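Local coordinates for protein purine nucleoside phosphorylase (PDB 6BJ7) that catalyses the phosphorolysis of purine nucleosides such as inosine and guanosine, releasing the free base and ribose 1-phosphate, at residues 120-125 with 246-251; 192-197 with 220-225; 35-40 with 114-119; 242-247 with 263-268. One frame throughout, in Å; residues are numbered along the deposited sequence.

Contact 1 of 4, residues 120-125 with 246-251; sequences GGINRK and NSILDA. With DU7 (4-chloro-6-methylpyrimidin-2-amine), chain G.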
# COMPACT_ATOMS: atom_id res chain seq x y z
N GLY A 120 -8.94 -17.35 -4.38
CA GLY A 120 -8.93 -18.22 -3.19
C GLY A 120 -10.10 -17.97 -2.26
O GLY A 120 -10.55 -16.84 -2.07
N GLY A 121 -10.61 -19.08 -1.68
CA GLY A 121 -11.69 -19.01 -0.72
C GLY A 121 -11.22 -18.72 0.69
O GLY A 121 -10.25 -19.32 1.16
N ILE A 122 -11.89 -17.78 1.37
CA ILE A 122 -11.65 -17.46 2.77
C ILE A 122 -12.82 -17.93 3.66
O ILE A 122 -12.61 -18.63 4.66
CB ILE A 122 -11.39 -15.95 2.96
CG1 ILE A 122 -10.18 -15.47 2.13
CG2 ILE A 122 -11.22 -15.63 4.47
CD1 ILE A 122 -8.85 -16.04 2.57
N ASN A 123 -14.04 -17.59 3.28
CA ASN A 123 -15.23 -18.07 3.99
C ASN A 123 -15.22 -19.59 4.06
O ASN A 123 -14.95 -20.27 3.07
CB ASN A 123 -16.49 -17.58 3.27
CG ASN A 123 -17.77 -17.93 4.00
OD1 ASN A 123 -18.02 -19.09 4.33
ND2 ASN A 123 -18.58 -16.92 4.27
N ARG A 124 -15.54 -20.12 5.25
CA ARG A 124 -15.47 -21.56 5.42
C ARG A 124 -16.52 -22.31 4.60
O ARG A 124 -16.38 -23.52 4.40
CB ARG A 124 -15.61 -21.91 6.91
CG ARG A 124 -14.40 -21.43 7.71
CD ARG A 124 -14.57 -21.69 9.19
NE ARG A 124 -13.42 -21.27 9.99
CZ ARG A 124 -12.32 -22.00 10.16
NH1 ARG A 124 -12.21 -23.19 9.57
NH2 ARG A 124 -11.33 -21.54 10.92
N LYS A 125 -17.54 -21.63 4.09
CA LYS A 125 -18.53 -22.29 3.24
C LYS A 125 -18.04 -22.57 1.83
O LYS A 125 -18.75 -23.23 1.07
CB LYS A 125 -19.80 -21.44 3.14
CG LYS A 125 -20.60 -21.32 4.43
CD LYS A 125 -21.89 -20.55 4.16
CE LYS A 125 -22.80 -20.52 5.38
NZ LYS A 125 -24.22 -20.22 5.02
N ASN A 246 -9.56 -23.50 -0.70
CA ASN A 246 -9.91 -22.74 0.51
C ASN A 246 -8.63 -22.53 1.32
O ASN A 246 -8.05 -23.49 1.84
CB ASN A 246 -10.99 -23.45 1.35
CG ASN A 246 -11.48 -22.57 2.47
OD1 ASN A 246 -10.72 -22.28 3.39
ND2 ASN A 246 -12.74 -22.08 2.38
N SER A 247 -8.16 -21.27 1.35
CA SER A 247 -6.88 -20.96 1.97
C SER A 247 -6.90 -21.13 3.48
O SER A 247 -5.84 -21.38 4.08
CB SER A 247 -6.45 -19.52 1.62
OG SER A 247 -6.22 -19.44 0.25
N ILE A 248 -8.06 -20.98 4.12
CA ILE A 248 -8.15 -21.17 5.56
C ILE A 248 -8.01 -22.65 5.90
O ILE A 248 -7.27 -23.03 6.81
CB ILE A 248 -9.46 -20.56 6.12
CG1 ILE A 248 -9.47 -19.03 6.01
CG2 ILE A 248 -9.66 -20.94 7.59
CD1 ILE A 248 -8.47 -18.31 6.91
N LEU A 249 -8.71 -23.54 5.17
CA LEU A 249 -8.50 -24.97 5.37
C LEU A 249 -7.06 -25.37 5.08
O LEU A 249 -6.46 -26.18 5.80
CB LEU A 249 -9.47 -25.78 4.50
CG LEU A 249 -10.93 -25.93 4.94
CD1 LEU A 249 -11.59 -26.93 4.01
CD2 LEU A 249 -11.03 -26.40 6.38
N ASP A 250 -6.48 -24.83 4.00
CA ASP A 250 -5.12 -25.22 3.65
C ASP A 250 -4.14 -24.79 4.75
O ASP A 250 -3.19 -25.52 5.06
CB ASP A 250 -4.72 -24.60 2.30
CG ASP A 250 -5.51 -25.18 1.11
OD1 ASP A 250 -6.22 -26.21 1.26
OD2 ASP A 250 -5.40 -24.59 0.00
N ALA A 251 -4.40 -23.64 5.39
CA ALA A 251 -3.52 -23.20 6.48
C ALA A 251 -3.62 -24.13 7.68
O ALA A 251 -2.60 -24.49 8.27
CB ALA A 251 -3.86 -21.76 6.87
C4 DU7 G . -5.58 -18.19 -4.45
C3 DU7 G . -5.40 -16.30 -5.60
C2 DU7 G . -5.78 -16.84 -6.78
C1 DU7 G . -6.07 -18.13 -6.72
CL DU7 G . -4.96 -14.69 -5.62
N DU7 G . -5.28 -16.88 -4.44
N1 DU7 G . -5.47 -18.89 -3.22
N2 DU7 G . -5.98 -18.77 -5.59
C DU7 G . -6.53 -18.85 -7.98
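Asn246 ND2 is held between two carbonyls: it reaches Asn123 O at 2.9 Å, a weak bond because the N-H is bent to 129°, and it also donates to Leu126 O just beyond. Asn246 is the N-cap residue of the helix that follows, and its OD1 makes the capping bonds, taking Leu249 N at 3.0 Å, nearly straight at 168°, and Ile248 N more weakly. A chi1 of -172° carries the amide beside the carbonyl carbon, where OD1 meets the helix start and ND2 meets the carbonyl of Asn123. The amide therefore ties the 120-125 turn to the first helical turn. Beside it, Ser247 N donates to Gly121 O at 2.9 Å. This bond accompanies a parallel bridge between Gly121 and Asn246. Asn123 OD1 accepts from Lys125 N and so closes an Asx turn, consistent with a fixed bend at Asn123.

Ile248 supplies the apolar part. Its CG1 lies 3.4 Å from Ile122 O and 4.1 Å from Ile122 CG2, the two side chains crossing at about a right angle. CG2 of the same Ile248 sits over one face of the Arg124 guanidinium, 3.8 Å from NH2 and offset toward its rim, while NH1 of this arginine makes a salt bridge with Glu252. At the inner end, Gly120 N approaches DU7 C4 to 3.5 Å, and Ser247 OG is bonded to Glu203, which also binds DU7. The contact thus joins the end of strand 112-121 to the start of helix 247-253, with Leu212 of helix 205-213 packed on both Ile122 and Ile248.

Contact 2 of 4, residues 192-197 with 220-225; sequences GVYAFN and GMSTVP. With DU7 (4-chloro-6-methylpyrimidin-2-amine), chain G.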
# COMPACT_ATOMS: atom_id res chain seq x y z
N GLY A 192 -20.42 -12.84 -2.08
CA GLY A 192 -19.43 -12.48 -1.08
C GLY A 192 -18.61 -11.25 -1.40
O GLY A 192 -18.70 -10.66 -2.48
N VAL A 193 -17.77 -10.90 -0.43
CA VAL A 193 -16.88 -9.73 -0.48
C VAL A 193 -15.48 -10.15 -0.96
O VAL A 193 -14.88 -11.09 -0.40
CB VAL A 193 -16.81 -9.05 0.90
CG1 VAL A 193 -15.76 -7.90 0.91
CG2 VAL A 193 -18.18 -8.51 1.34
N TYR A 194 -14.94 -9.44 -1.95
CA TYR A 194 -13.64 -9.75 -2.57
C TYR A 194 -12.53 -8.85 -2.04
O TYR A 194 -12.62 -7.62 -2.12
CB TYR A 194 -13.75 -9.57 -4.09
CG TYR A 194 -12.52 -9.86 -4.97
CD1 TYR A 194 -12.39 -11.08 -5.63
CD2 TYR A 194 -11.55 -8.90 -5.20
CE1 TYR A 194 -11.32 -11.35 -6.48
CE2 TYR A 194 -10.46 -9.17 -6.05
CZ TYR A 194 -10.34 -10.38 -6.69
OH TYR A 194 -9.28 -10.62 -7.52
N ALA A 195 -11.45 -9.47 -1.51
CA ALA A 195 -10.24 -8.73 -1.12
C ALA A 195 -9.25 -8.72 -2.28
O ALA A 195 -8.93 -9.78 -2.83
CB ALA A 195 -9.57 -9.35 0.11
N PHE A 196 -8.77 -7.52 -2.64
CA PHE A 196 -7.73 -7.35 -3.66
C PHE A 196 -6.35 -7.37 -3.00
O PHE A 196 -6.00 -6.45 -2.24
CB PHE A 196 -8.00 -6.04 -4.41
CG PHE A 196 -7.01 -5.70 -5.55
CD1 PHE A 196 -6.25 -6.67 -6.18
CD2 PHE A 196 -6.86 -4.35 -5.97
CE1 PHE A 196 -5.35 -6.35 -7.18
CE2 PHE A 196 -5.95 -4.03 -6.99
CZ PHE A 196 -5.19 -5.03 -7.60
N ASN A 197 -5.59 -8.47 -3.23
CA ASN A 197 -4.16 -8.62 -2.93
C ASN A 197 -3.40 -8.24 -4.18
O ASN A 197 -3.54 -8.89 -5.21
CB ASN A 197 -3.84 -10.07 -2.54
CG ASN A 197 -2.35 -10.40 -2.48
OD1 ASN A 197 -1.50 -9.53 -2.24
ND2 ASN A 197 -2.04 -11.68 -2.74
N GLY A 220 -8.15 -12.30 -4.33
CA GLY A 220 -7.49 -12.46 -5.61
C GLY A 220 -6.67 -11.24 -5.99
O GLY A 220 -6.62 -10.25 -5.26
N MET A 221 -6.09 -11.29 -7.21
CA MET A 221 -5.10 -10.30 -7.65
C MET A 221 -5.56 -9.48 -8.86
O MET A 221 -4.72 -8.90 -9.56
CB MET A 221 -3.77 -10.98 -7.99
CG MET A 221 -3.20 -11.93 -6.95
SD MET A 221 -1.74 -12.82 -7.55
CE MET A 221 -1.51 -14.02 -6.24
N SER A 222 -6.86 -9.43 -9.16
CA SER A 222 -7.35 -8.74 -10.35
C SER A 222 -8.70 -8.10 -10.05
O SER A 222 -9.11 -7.95 -8.89
CB SER A 222 -7.46 -9.71 -11.54
OG SER A 222 -8.50 -10.64 -11.32
N THR A 223 -9.39 -7.68 -11.12
CA THR A 223 -10.80 -7.30 -11.15
C THR A 223 -11.10 -5.93 -10.53
O THR A 223 -11.77 -5.11 -11.16
CB THR A 223 -11.62 -8.42 -10.52
OG1 THR A 223 -11.47 -9.59 -11.34
CG2 THR A 223 -13.10 -8.07 -10.49
N VAL A 224 -10.63 -5.64 -9.31
CA VAL A 224 -10.98 -4.37 -8.65
C VAL A 224 -10.53 -3.16 -9.47
O VAL A 224 -11.28 -2.17 -9.54
CB VAL A 224 -10.46 -4.38 -7.20
CG1 VAL A 224 -10.52 -3.02 -6.54
CG2 VAL A 224 -11.29 -5.36 -6.36
N PRO A 225 -9.32 -3.13 -10.09
CA PRO A 225 -8.96 -1.96 -10.92
C PRO A 225 -9.94 -1.70 -12.07
O PRO A 225 -10.36 -0.54 -12.29
CB PRO A 225 -7.54 -2.29 -11.42
CG PRO A 225 -7.01 -3.21 -10.33
CD PRO A 225 -8.18 -4.08 -9.95
C4 DU7 G . -5.58 -18.19 -4.45
C3 DU7 G . -5.40 -16.30 -5.60
C2 DU7 G . -5.78 -16.84 -6.78
C1 DU7 G . -6.07 -18.13 -6.72
CL DU7 G . -4.96 -14.69 -5.62
N DU7 G . -5.28 -16.88 -4.44
N1 DU7 G . -5.47 -18.89 -3.22
N2 DU7 G . -5.98 -18.77 -5.59
C DU7 G . -6.53 -18.85 -7.98
O HOH W 1 -8.68 -13.00 -8.95
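Phe196 and Tyr194 both lay their rings against Val224 at the start of a helix, and Phe196 also meets Pro225. Val224 CB is 3.8 Å from Phe196 CD2, and its CG2 is 3.7 Å from Tyr194 CD2. Pro225 comes at Phe196 from the opposite direction, and its CD makes an off-centre CH-pi contact, 4.2 Å from the ring centroid and 29° off the normal. Spaced two residues apart on one strand, the aromatic residues share a flank of it; in both, CG is anti to the backbone N (chi1 -179° each), which swings the rings toward the 220-225 segment.

Farther out, Gly220 O lies near the plane of the Phe196 ring, at its edge. The backbones form a short parallel pairing: Gly220 N donates to Ala195 O (3.0 Å), and Asn197 N donates to Gly220 O (2.9 Å). Tyr194 OH extends past Gly220 and accepts a nearly straight bond from Ser222 N, 3.2 Å at 166°. A water in the plane of the tyrosine ring lies 2.8 Å from the same hydroxyl. Thr223 OG1 is bonded to Asn117 on strand 112-121.

At the ligand end, Gly220 CA comes within 3.4 Å of the chlorine of DU7, and Met221 CG lies close to it as well. Phe161 of the second subunit packs on Met221, and Leu145 of that subunit packs on Phe196. The backbone bonds and the Ser222 N to Tyr194 OH bond hold the 220-222 backbone, which is consistent with Gly220 CA and Met221 CG offering an apolar surface to the chlorine beside the subunit interface.

Contact 3 of 4, residues 35-40 with 114-119; sequences SGLGKL and LITNLA. With DU7 (4-chloro-6-methylpyrimidin-2-amine), chain G; DMS (dimethyl sulfoxide), chain F.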
# COMPACT_ATOMS: atom_id res chain seq x y z
N SER A 35 -8.13 -16.47 -16.51
CA SER A 35 -7.20 -17.37 -17.19
C SER A 35 -7.78 -18.77 -17.23
O SER A 35 -8.28 -19.27 -16.21
CB SER A 35 -5.85 -17.37 -16.48
OG SER A 35 -6.01 -17.73 -15.12
N GLY A 36 -7.73 -19.40 -18.40
CA GLY A 36 -8.40 -20.67 -18.61
C GLY A 36 -9.91 -20.59 -18.78
O GLY A 36 -10.55 -21.62 -18.98
N LEU A 37 -10.48 -19.39 -18.71
CA LEU A 37 -11.92 -19.17 -18.77
C LEU A 37 -12.34 -18.39 -20.02
O LEU A 37 -13.39 -17.73 -20.04
CB LEU A 37 -12.39 -18.45 -17.51
CG LEU A 37 -11.86 -19.01 -16.18
CD1 LEU A 37 -12.33 -18.15 -15.01
CD2 LEU A 37 -12.30 -20.47 -16.00
N GLY A 38 -11.55 -18.47 -21.10
CA GLY A 38 -11.80 -17.65 -22.27
C GLY A 38 -12.43 -18.35 -23.46
O GLY A 38 -12.51 -17.74 -24.53
N LYS A 39 -12.90 -19.58 -23.31
CA LYS A 39 -13.43 -20.33 -24.44
C LYS A 39 -14.56 -19.58 -25.16
O LYS A 39 -14.71 -19.71 -26.38
CB LYS A 39 -13.92 -21.69 -23.97
CG LYS A 39 -14.30 -22.63 -25.11
CD LYS A 39 -15.15 -23.77 -24.61
CE LYS A 39 -14.80 -25.07 -25.26
NZ LYS A 39 -13.37 -25.42 -25.04
N LEU A 40 -15.37 -18.82 -24.41
CA LEU A 40 -16.50 -18.12 -25.03
C LEU A 40 -16.03 -17.22 -26.16
O LEU A 40 -16.73 -17.07 -27.17
CB LEU A 40 -17.28 -17.31 -23.99
CG LEU A 40 -18.57 -16.59 -24.45
CD1 LEU A 40 -19.53 -17.51 -25.17
CD2 LEU A 40 -19.29 -15.98 -23.26
N LEU A 114 -19.01 -7.59 -18.06
CA LEU A 114 -19.02 -8.87 -17.37
C LEU A 114 -17.57 -9.35 -17.17
O LEU A 114 -16.80 -9.38 -18.14
CB LEU A 114 -19.83 -9.91 -18.18
CG LEU A 114 -21.23 -9.51 -18.69
CD1 LEU A 114 -21.87 -10.64 -19.53
CD2 LEU A 114 -22.16 -9.12 -17.52
N ILE A 115 -17.22 -9.73 -15.94
CA ILE A 115 -15.83 -10.06 -15.59
C ILE A 115 -15.77 -11.37 -14.82
O ILE A 115 -16.58 -11.61 -13.92
CB ILE A 115 -15.18 -8.94 -14.72
CG1 ILE A 115 -15.32 -7.59 -15.36
CG2 ILE A 115 -13.68 -9.23 -14.50
CD1 ILE A 115 -14.87 -6.42 -14.41
N THR A 116 -14.82 -12.25 -15.18
CA THR A 116 -14.55 -13.46 -14.40
C THR A 116 -13.08 -13.49 -13.95
O THR A 116 -12.20 -12.89 -14.59
CB THR A 116 -14.89 -14.76 -15.14
OG1 THR A 116 -14.06 -14.93 -16.31
CG2 THR A 116 -16.37 -14.82 -15.57
N ASN A 117 -12.84 -14.19 -12.84
CA ASN A 117 -11.49 -14.41 -12.32
C ASN A 117 -11.44 -15.73 -11.56
O ASN A 117 -12.46 -16.34 -11.25
CB ASN A 117 -11.02 -13.26 -11.41
CG ASN A 117 -11.88 -13.10 -10.15
OD1 ASN A 117 -11.98 -13.99 -9.33
ND2 ASN A 117 -12.50 -11.94 -10.00
N LEU A 118 -10.20 -16.19 -11.31
CA LEU A 118 -9.91 -17.27 -10.37
C LEU A 118 -9.41 -16.70 -9.05
O LEU A 118 -8.66 -15.71 -9.02
CB LEU A 118 -8.87 -18.22 -10.97
CG LEU A 118 -9.32 -19.09 -12.15
CD1 LEU A 118 -8.17 -19.24 -13.12
CD2 LEU A 118 -9.78 -20.45 -11.67
N ALA A 119 -9.87 -17.27 -7.93
CA ALA A 119 -9.61 -16.67 -6.62
C ALA A 119 -9.48 -17.74 -5.54
O ALA A 119 -9.87 -18.90 -5.74
CB ALA A 119 -10.72 -15.70 -6.27
C4 DU7 G . -5.58 -18.19 -4.45
C3 DU7 G . -5.40 -16.30 -5.60
C2 DU7 G . -5.78 -16.84 -6.78
C1 DU7 G . -6.07 -18.13 -6.72
CL DU7 G . -4.96 -14.69 -5.62
N DU7 G . -5.28 -16.88 -4.44
N1 DU7 G . -5.47 -18.89 -3.22
N2 DU7 G . -5.98 -18.77 -5.59
C DU7 G . -6.53 -18.85 -7.98
S DMS F . -7.28 -14.67 -13.18
O DMS F . -8.54 -15.45 -13.30
C1 DMS F . -6.79 -14.07 -14.82
C2 DMS F . -7.63 -13.09 -12.36
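The irregular segment 35-40 passes beside strand 114-119 without pairing to it, the nearest CA atoms being Ser35 and Asn117 at 7.1 Å. Leu118 makes the tightest approach: its CD1 is 3.1 Å from Ser35 O and 3.3 Å from Ser35 OG, a methyl set against the carbonyl and hydroxyl oxygens of Ser35, which lie on the same side of it. The second torsion of Leu118, 144°, is well away from a staggered value, so the exact placement of CD1 is doubtful. Leu37 comes from farther along the loop with CG anti to its carbonyl carbon (chi1 -47°). Its CD1 thereby reaches Thr116 OG1 at 3.9 Å, the two side chains crossing obliquely, and Leu118 CG at 4.3 Å. Thr116 OG1 is not left to this apolar neighbour, since it is bonded to Gly34 N and to the hydroxyl of the modified residue at position 33.

Gly34 to Gly38 reads Gly-Ser-Gly-Leu-Gly, the glycine-rich loop that follows the first strand in trimeric purine nucleoside phosphorylases and contributes there to the phosphate site. A dimethyl sulfoxide molecule, probably from the crystallisation liquor, sits between loop and strand. Its oxygen accepts from Leu118 N at 2.7 Å (149°) and, weakly, from Ser35 N at 3.4 Å; this is consistent with an anion-binding position, though the occupant is a solvent molecule. Asn117 points away from the loop, its CB 3.5 Å from the C2 methyl of the same molecule, while OD1 is bonded to Ser241. Leu37 and Leu118 both rest on Leu242 of strand 236-246, and Thr116 touches Phe277 of helix 259-283.

Contact 4 of 4, residues 242-247 with 263-268; sequences LIANNS and LAVAEK. With DU7 (4-chloro-6-methylpyrimidin-2-amine), chain G.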
# COMPACT_ATOMS: atom_id res chain seq x y z
N LEU A 242 -14.30 -17.79 -9.67
CA LEU A 242 -14.23 -19.24 -9.56
C LEU A 242 -13.20 -19.60 -8.47
O LEU A 242 -12.03 -19.19 -8.55
CB LEU A 242 -13.82 -19.87 -10.90
CG LEU A 242 -13.48 -21.37 -10.89
CD1 LEU A 242 -14.65 -22.21 -10.38
CD2 LEU A 242 -13.08 -21.83 -12.31
N ILE A 243 -13.63 -20.35 -7.46
CA ILE A 243 -12.81 -20.67 -6.29
C ILE A 243 -11.92 -21.86 -6.60
O ILE A 243 -12.41 -22.93 -6.96
CB ILE A 243 -13.70 -20.96 -5.07
CG1 ILE A 243 -14.60 -19.76 -4.75
CG2 ILE A 243 -12.87 -21.33 -3.85
CD1 ILE A 243 -13.85 -18.42 -4.50
N ALA A 244 -10.59 -21.69 -6.45
CA ALA A 244 -9.66 -22.78 -6.73
C ALA A 244 -9.20 -23.54 -5.49
O ALA A 244 -8.74 -24.66 -5.64
CB ALA A 244 -8.44 -22.24 -7.48
N ASN A 245 -9.31 -22.97 -4.30
CA ASN A 245 -8.90 -23.64 -3.06
C ASN A 245 -9.56 -22.89 -1.91
O ASN A 245 -10.05 -21.78 -2.09
CB ASN A 245 -7.38 -23.62 -2.89
CG ASN A 245 -6.86 -22.22 -2.47
OD1 ASN A 245 -7.09 -21.24 -3.16
ND2 ASN A 245 -6.20 -22.14 -1.33
N ASN A 246 -9.56 -23.50 -0.70
CA ASN A 246 -9.91 -22.74 0.51
C ASN A 246 -8.63 -22.53 1.32
O ASN A 246 -8.05 -23.49 1.84
CB ASN A 246 -10.99 -23.45 1.35
CG ASN A 246 -11.48 -22.57 2.47
OD1 ASN A 246 -10.72 -22.28 3.39
ND2 ASN A 246 -12.74 -22.08 2.38
N SER A 247 -8.16 -21.27 1.35
CA SER A 247 -6.88 -20.96 1.97
C SER A 247 -6.90 -21.13 3.48
O SER A 247 -5.84 -21.38 4.08
CB SER A 247 -6.45 -19.52 1.62
OG SER A 247 -6.22 -19.44 0.25
N LEU A 263 -5.21 -24.17 -12.50
CA LEU A 263 -5.63 -24.35 -13.88
C LEU A 263 -6.43 -25.63 -14.07
O LEU A 263 -7.26 -25.71 -14.98
CB LEU A 263 -4.43 -24.34 -14.81
CG LEU A 263 -3.65 -23.02 -14.97
CD1 LEU A 263 -2.67 -23.12 -16.10
CD2 LEU A 263 -4.59 -21.82 -15.19
N ALA A 264 -6.22 -26.64 -13.22
CA ALA A 264 -7.05 -27.85 -13.31
C ALA A 264 -8.48 -27.57 -12.87
O ALA A 264 -9.43 -28.14 -13.45
CB ALA A 264 -6.44 -28.96 -12.46
N VAL A 265 -8.67 -26.73 -11.86
CA VAL A 265 -10.03 -26.32 -11.49
C VAL A 265 -10.68 -25.55 -12.64
O VAL A 265 -11.87 -25.72 -12.94
CB VAL A 265 -10.02 -25.48 -10.20
CG1 VAL A 265 -11.44 -25.00 -9.88
CG2 VAL A 265 -9.45 -26.30 -9.03
N ALA A 266 -9.92 -24.64 -13.27
CA ALA A 266 -10.45 -23.88 -14.40
C ALA A 266 -10.95 -24.82 -15.49
O ALA A 266 -12.03 -24.61 -16.05
CB ALA A 266 -9.37 -22.93 -14.95
N GLU A 267 -10.17 -25.85 -15.81
CA GLU A 267 -10.60 -26.77 -16.86
C GLU A 267 -11.88 -27.50 -16.46
O GLU A 267 -12.73 -27.78 -17.31
CB GLU A 267 -9.50 -27.78 -17.19
CG GLU A 267 -9.88 -28.77 -18.29
CD GLU A 267 -10.69 -28.13 -19.42
OE1 GLU A 267 -10.40 -26.97 -19.79
OE2 GLU A 267 -11.64 -28.77 -19.92
N LYS A 268 -12.02 -27.81 -15.17
CA LYS A 268 -13.20 -28.55 -14.70
C LYS A 268 -14.49 -27.74 -14.83
O LYS A 268 -15.56 -28.33 -15.03
CB LYS A 268 -12.98 -28.96 -13.24
CG LYS A 268 -14.12 -29.73 -12.54
CD LYS A 268 -13.77 -29.94 -11.04
CE LYS A 268 -14.93 -30.51 -10.21
NZ LYS A 268 -14.61 -30.56 -8.74
C4 DU7 G . -5.58 -18.19 -4.45
C3 DU7 G . -5.40 -16.30 -5.60
C2 DU7 G . -5.78 -16.84 -6.78
C1 DU7 G . -6.07 -18.13 -6.72
CL DU7 G . -4.96 -14.69 -5.62
N DU7 G . -5.28 -16.88 -4.44
N1 DU7 G . -5.47 -18.89 -3.22
N2 DU7 G . -5.98 -18.77 -5.59
C DU7 G . -6.53 -18.85 -7.98
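Val265 lays its two methyls against the backbone of the neighbouring strand: CG1 is 3.7 Å from Ile243 O, and CG2 is 3.8 Å from Ala244 O. With CG1 anti to the backbone N, the forked end spans two successive carbonyls; these closest touches are to backbone, with looser side-chain contacts to Leu242 and Ala244. Leu242 works in the reverse direction, its CD2 coming 3.9 Å from Ala266 CA and nearly as close to Val265 O, so that a methyl of the strand meets the helix backbone. The helix runs obliquely against the strand, 139° between their directions, with the axes 8.3 Å apart. Ala244 and Ala266 lie at the interface, and Ala266 also touches Leu118 of the adjoining strand 112-121.

At Ala244 the backbone leaves the extended form, after which Asn245 faces the bound DU7. Its OD1 accepts from the exocyclic amine N1 at 2.9 Å, with an N-H...O angle of 148°. ND2 donates to Ser247 OG at 3.1 Å, with the hydroxyl 23° out of the amide plane, and also to Asp250 OD2. These two donations fix the flip of the amide and so turn its carbonyl to the ligand. Ala244 CB adds an apolar touch, 3.9 Å from the ligand methyl atom C.

Glu203 also hydrogen-bonds DU7; the site is probably that of the purine base, as in related trimeric enzymes. In chemical terms, mainly hydrocarbon against backbone joins helix and strand, while the directional bonds gather at Asn245, whose acceptor is aimed at an amino group.

In the fold
Along the chain, contact 3 closes before contact 1 opens, contact 2 is nested inside the loop closed by contact 1, and contact 4 begins where contact 1 ends. All four reach one mixed sheet: contacts 1 and 3 use strand 112-121, whose parallel neighbour 236-246 carries part of contact 4. Contacts 3 and 4 have centres about 11 Å apart and are stitched by backbone pairing of Asn117 and Ala119 with Leu242. Contacts 1 and 4, with centres about 12 Å apart, share Asn246 and Ser247, whereas the centres of contacts 1 and 3 lie about 21 Å apart. Each has an atom near DU7, so the strand ends and following loops converge on one ligand pocket.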